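Local coordinates for protein EDTA monooxygenase (EDTA-degrading bacterium BNC1, PDB 5DQP) that probably acts as an FMN-dependent monooxygenase that incorporates oxygen during bacterial degradation of EDTA, at residues F226-Y231 with L422-N427. Residues are numbered along the deposited sequence; the frame is centred on the assembly and turned at random.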
ATOM      1  N   PHE A 226     -20.568 -11.226  -0.882  1.00 24.98           N
ATOM      2  CA  PHE A 226     -19.166 -10.981  -1.189  1.00 24.80           C
ATOM      3  C   PHE A 226     -18.167 -11.546  -0.190  1.00 24.62           C
ATOM      4  O   PHE A 226     -16.998 -11.672  -0.548  1.00 25.88           O
ATOM      5  CB  PHE A 226     -18.916  -9.476  -1.312  1.00 25.19           C
ATOM      6  CG  PHE A 226     -19.674  -8.846  -2.426  1.00 26.51           C
ATOM      7  CD1 PHE A 226     -19.295  -9.070  -3.735  1.00 26.90           C
ATOM      8  CD2 PHE A 226     -20.783  -8.052  -2.170  1.00 23.82           C
ATOM      9  CE1 PHE A 226     -20.006  -8.502  -4.788  1.00 29.52           C
ATOM     10  CE2 PHE A 226     -21.499  -7.491  -3.211  1.00 24.65           C
ATOM     11  CZ  PHE A 226     -21.108  -7.710  -4.515  1.00 28.29           C
ATOM     12  N   GLY A 227     -18.568 -11.879   1.033  1.00 22.32           N
ATOM     13  CA  GLY A 227     -17.604 -12.294   2.039  1.00 25.44           C
ATOM     14  C   GLY A 227     -17.245 -13.759   1.878  1.00 24.74           C
ATOM     15  O   GLY A 227     -18.121 -14.616   1.743  1.00 29.86           O
ATOM     16  N   GLU A 228     -15.952 -14.047   1.852  1.00 26.38           N
ATOM     17  CA  GLU A 228     -15.493 -15.428   1.834  1.00 23.98           C
ATOM     18  C   GLU A 228     -14.963 -15.843   3.181  1.00 24.58           C
ATOM     19  O   GLU A 228     -15.019 -17.025   3.531  1.00 27.24           O
ATOM     20  CB  GLU A 228     -14.406 -15.602   0.776  1.00 23.36           C
ATOM     21  CG  GLU A 228     -14.837 -14.942  -0.507  1.00 23.49           C
ATOM     22  CD  GLU A 228     -13.825 -15.062  -1.619  1.00 28.56           C
ATOM     23  OE1 GLU A 228     -13.147 -14.051  -1.930  1.00 28.79           O
ATOM     24  OE2 GLU A 228     -13.721 -16.168  -2.184  1.00 27.58           O
ATOM     25  N   ILE A 229     -14.441 -14.878   3.932  1.00 23.97           N
ATOM     26  CA  ILE A 229     -14.132 -15.048   5.338  1.00 20.63           C
ATOM     27  C   ILE A 229     -14.936 -14.030   6.123  1.00 19.18           C
ATOM     28  O   ILE A 229     -15.007 -12.850   5.755  1.00 21.75           O
ATOM     29  CB  ILE A 229     -12.637 -14.883   5.647  1.00 22.43           C
ATOM     30  CG1 ILE A 229     -11.775 -15.681   4.670  1.00 27.45           C
ATOM     31  CG2 ILE A 229     -12.376 -15.291   7.090  1.00 19.96           C
ATOM     32  CD1 ILE A 229     -10.275 -15.461   4.894  1.00 27.59           C
ATOM     33  N   ILE A 230     -15.538 -14.494   7.206  1.00 19.11           N
ATOM     34  CA  ILE A 230     -16.293 -13.654   8.117  1.00 16.30           C
ATOM     35  C   ILE A 230     -15.653 -13.782   9.493  1.00 18.55           C
ATOM     36  O   ILE A 230     -15.486 -14.900  10.004  1.00 17.75           O
ATOM     37  CB  ILE A 230     -17.774 -14.070   8.152  1.00 21.57           C
ATOM     38  CG1 ILE A 230     -18.323 -14.228   6.717  1.00 22.21           C
ATOM     39  CG2 ILE A 230     -18.573 -13.119   9.052  1.00 22.67           C
ATOM     40  CD1 ILE A 230     -19.718 -14.831   6.648  1.00 23.53           C
ATOM     41  N   TYR A 231     -15.283 -12.644  10.075  1.00 16.74           N
ATOM     42  CA  TYR A 231     -14.853 -12.583  11.467  1.00 20.88           C
ATOM     43  C   TYR A 231     -16.064 -12.503  12.375  1.00 25.64           C
ATOM     44  O   TYR A 231     -17.037 -11.817  12.063  1.00 21.41           O
ATOM     45  CB  TYR A 231     -13.977 -11.366  11.722  1.00 23.25           C
ATOM     46  CG  TYR A 231     -12.679 -11.378  10.984  1.00 26.60           C
ATOM     47  CD1 TYR A 231     -12.244 -12.520  10.310  1.00 20.47           C
ATOM     48  CD2 TYR A 231     -11.870 -10.252  10.972  1.00 28.59           C
ATOM     49  CE1 TYR A 231     -11.034 -12.529   9.645  1.00 26.40           C
ATOM     50  CE2 TYR A 231     -10.652 -10.253  10.322  1.00 24.59           C
ATOM     51  CZ  TYR A 231     -10.235 -11.386   9.660  1.00 24.48           C
ATOM     52  OH  TYR A 231      -9.028 -11.372   8.997  1.00 27.73           O
ATOM     53  N   LEU A 422      -7.045 -21.611   1.542  1.00 21.97           N
ATOM     54  CA  LEU A 422      -8.329 -21.583   2.237  1.00 23.59           C
ATOM     55  C   LEU A 422      -9.377 -22.514   1.633  1.00 25.47           C
ATOM     56  O   LEU A 422     -10.467 -22.625   2.195  1.00 25.79           O
ATOM     57  CB  LEU A 422      -8.869 -20.150   2.248  1.00 20.81           C
ATOM     58  CG  LEU A 422      -7.955 -19.225   3.045  1.00 20.48           C
ATOM     59  CD1 LEU A 422      -8.537 -17.829   3.083  1.00 20.87           C
ATOM     60  CD2 LEU A 422      -7.828 -19.786   4.448  1.00 22.59           C
ATOM     61  N   GLY A 423      -9.090 -23.169   0.505  1.00 24.70           N
ATOM     62  CA  GLY A 423     -10.045 -24.100  -0.057  1.00 22.97           C
ATOM     63  C   GLY A 423     -11.227 -23.438  -0.720  1.00 27.41           C
ATOM     64  O   GLY A 423     -12.282 -24.055  -0.828  1.00 31.71           O
ATOM     65  N   LEU A 424     -11.079 -22.193  -1.178  1.00 24.97           N
ATOM     66  CA  LEU A 424     -12.169 -21.392  -1.720  1.00 28.03           C
ATOM     67  C   LEU A 424     -12.322 -21.588  -3.227  1.00 26.49           C
ATOM     68  O   LEU A 424     -11.377 -21.978  -3.915  1.00 26.04           O
ATOM     69  CB  LEU A 424     -11.925 -19.919  -1.409  1.00 17.86           C
ATOM     70  CG  LEU A 424     -12.037 -19.504   0.068  1.00 19.86           C
ATOM     71  CD1 LEU A 424     -11.475 -18.096   0.229  1.00 19.41           C
ATOM     72  CD2 LEU A 424     -13.502 -19.589   0.607  1.00 20.28           C
ATOM     73  N   PRO A 425     -13.520 -21.327  -3.763  1.00 29.27           N
ATOM     74  CA  PRO A 425     -13.722 -21.393  -5.219  1.00 32.08           C
ATOM     75  C   PRO A 425     -12.737 -20.507  -5.962  1.00 27.27           C
ATOM     76  O   PRO A 425     -12.459 -19.380  -5.547  1.00 28.26           O
ATOM     77  CB  PRO A 425     -15.153 -20.870  -5.409  1.00 28.41           C
ATOM     78  CG  PRO A 425     -15.754 -20.797  -4.045  1.00 31.18           C
ATOM     79  CD  PRO A 425     -14.636 -20.656  -3.081  1.00 30.77           C
ATOM     80  N   ARG A 426     -12.234 -21.002  -7.092  1.00 29.66           N
ATOM     81  CA  ARG A 426     -11.397 -20.151  -7.935  1.00 33.32           C
ATOM     82  C   ARG A 426     -12.174 -18.942  -8.437  1.00 35.09           C
ATOM     83  O   ARG A 426     -11.607 -17.855  -8.602  1.00 29.13           O
ATOM     84  CB  ARG A 426     -10.837 -20.941  -9.120  1.00 37.86           C
ATOM     85  CG  ARG A 426      -9.942 -20.090 -10.039  1.00 39.53           C
ATOM     86  CD  ARG A 426      -9.360 -20.875 -11.221  1.00 55.80           C
ATOM     87  NE  ARG A 426      -8.534 -22.001 -10.792  1.00 66.26           N
ATOM     88  CZ  ARG A 426      -8.892 -23.279 -10.912  1.00 87.23           C
ATOM     89  NH1 ARG A 426     -10.059 -23.596 -11.463  1.00 88.68           N
ATOM     90  NH2 ARG A 426      -8.080 -24.242 -10.490  1.00 88.53           N
ATOM     91  N   ASN A 427     -13.473 -19.113  -8.675  1.00 32.75           N
ATOM     92  CA  ASN A 427     -14.347 -18.079  -9.218  1.00 33.17           C
ATOM     93  C   ASN A 427     -15.466 -17.885  -8.203  1.00 35.56           C
ATOM     94  O   ASN A 427     -16.558 -18.450  -8.348  1.00 40.50           O
ATOM     95  CB  ASN A 427     -14.855 -18.497 -10.596  1.00 43.39           C
ATOM     96  CG  ASN A 427     -15.687 -17.436 -11.269  1.00 55.16           C
ATOM     97  OD1 ASN A 427     -16.157 -16.503 -10.631  1.00 49.65           O
ATOM     98  ND2 ASN A 427     -15.886 -17.584 -12.575  1.00 62.40           N
TER
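Glu-228 OE2 rests 3.8 Å from Leu-424 CD1 while forming a salt bridge to Arg-419 NH1, and the same carboxylate accepts a hydrogen bond at OE1 from Val-210 N. The setting is the TIM barrel of the luciferase-like monooxygenases: strand 229-233 starts here, beside strand 210-213, and the loop after helix 418-421 comes back against that start from 191 residues away. Although no hydrogen bond links the two segments directly, Arg-419 NH1 also reaches Pro-425 O, so one guanidinium nitrogen ties the loop to the buried acid. Held at both oxygens, the carboxylate is likely to stay ionised despite its burial.

The case illustrates how a buried acid can be gripped at its oxygens while a leucine covers its aliphatic part. Gly-423, at positive phi, forms a Schellman motif that ends the helix, and the leucines before and after it both point toward 226-231. Leu-424 crosses the loop residue Glu-228 at a slant, its CD1 lying 3.9 Å from Glu-228 CB and its CD2 4.1 Å from that same CB. The glutamate chain is extended beyond CG (chi2 -180°), yet OE2 turns back, and the leucine CD1 faces both CB and OE2. Shortening Leu-424 to an alanine would probably open a gap beside Glu-228 CB and leave the buried acid freer to shift against Arg-419.

One residue on, at the strand's start, Ile-229 meets Leu-422, two residues back in the loop, crossing it at about a right angle. With CG1 anti to the carbonyl carbon (chi1 -47°), Ile-229 presses its CD1 methyl to a tight 3.5 Å from Leu-422 CD1.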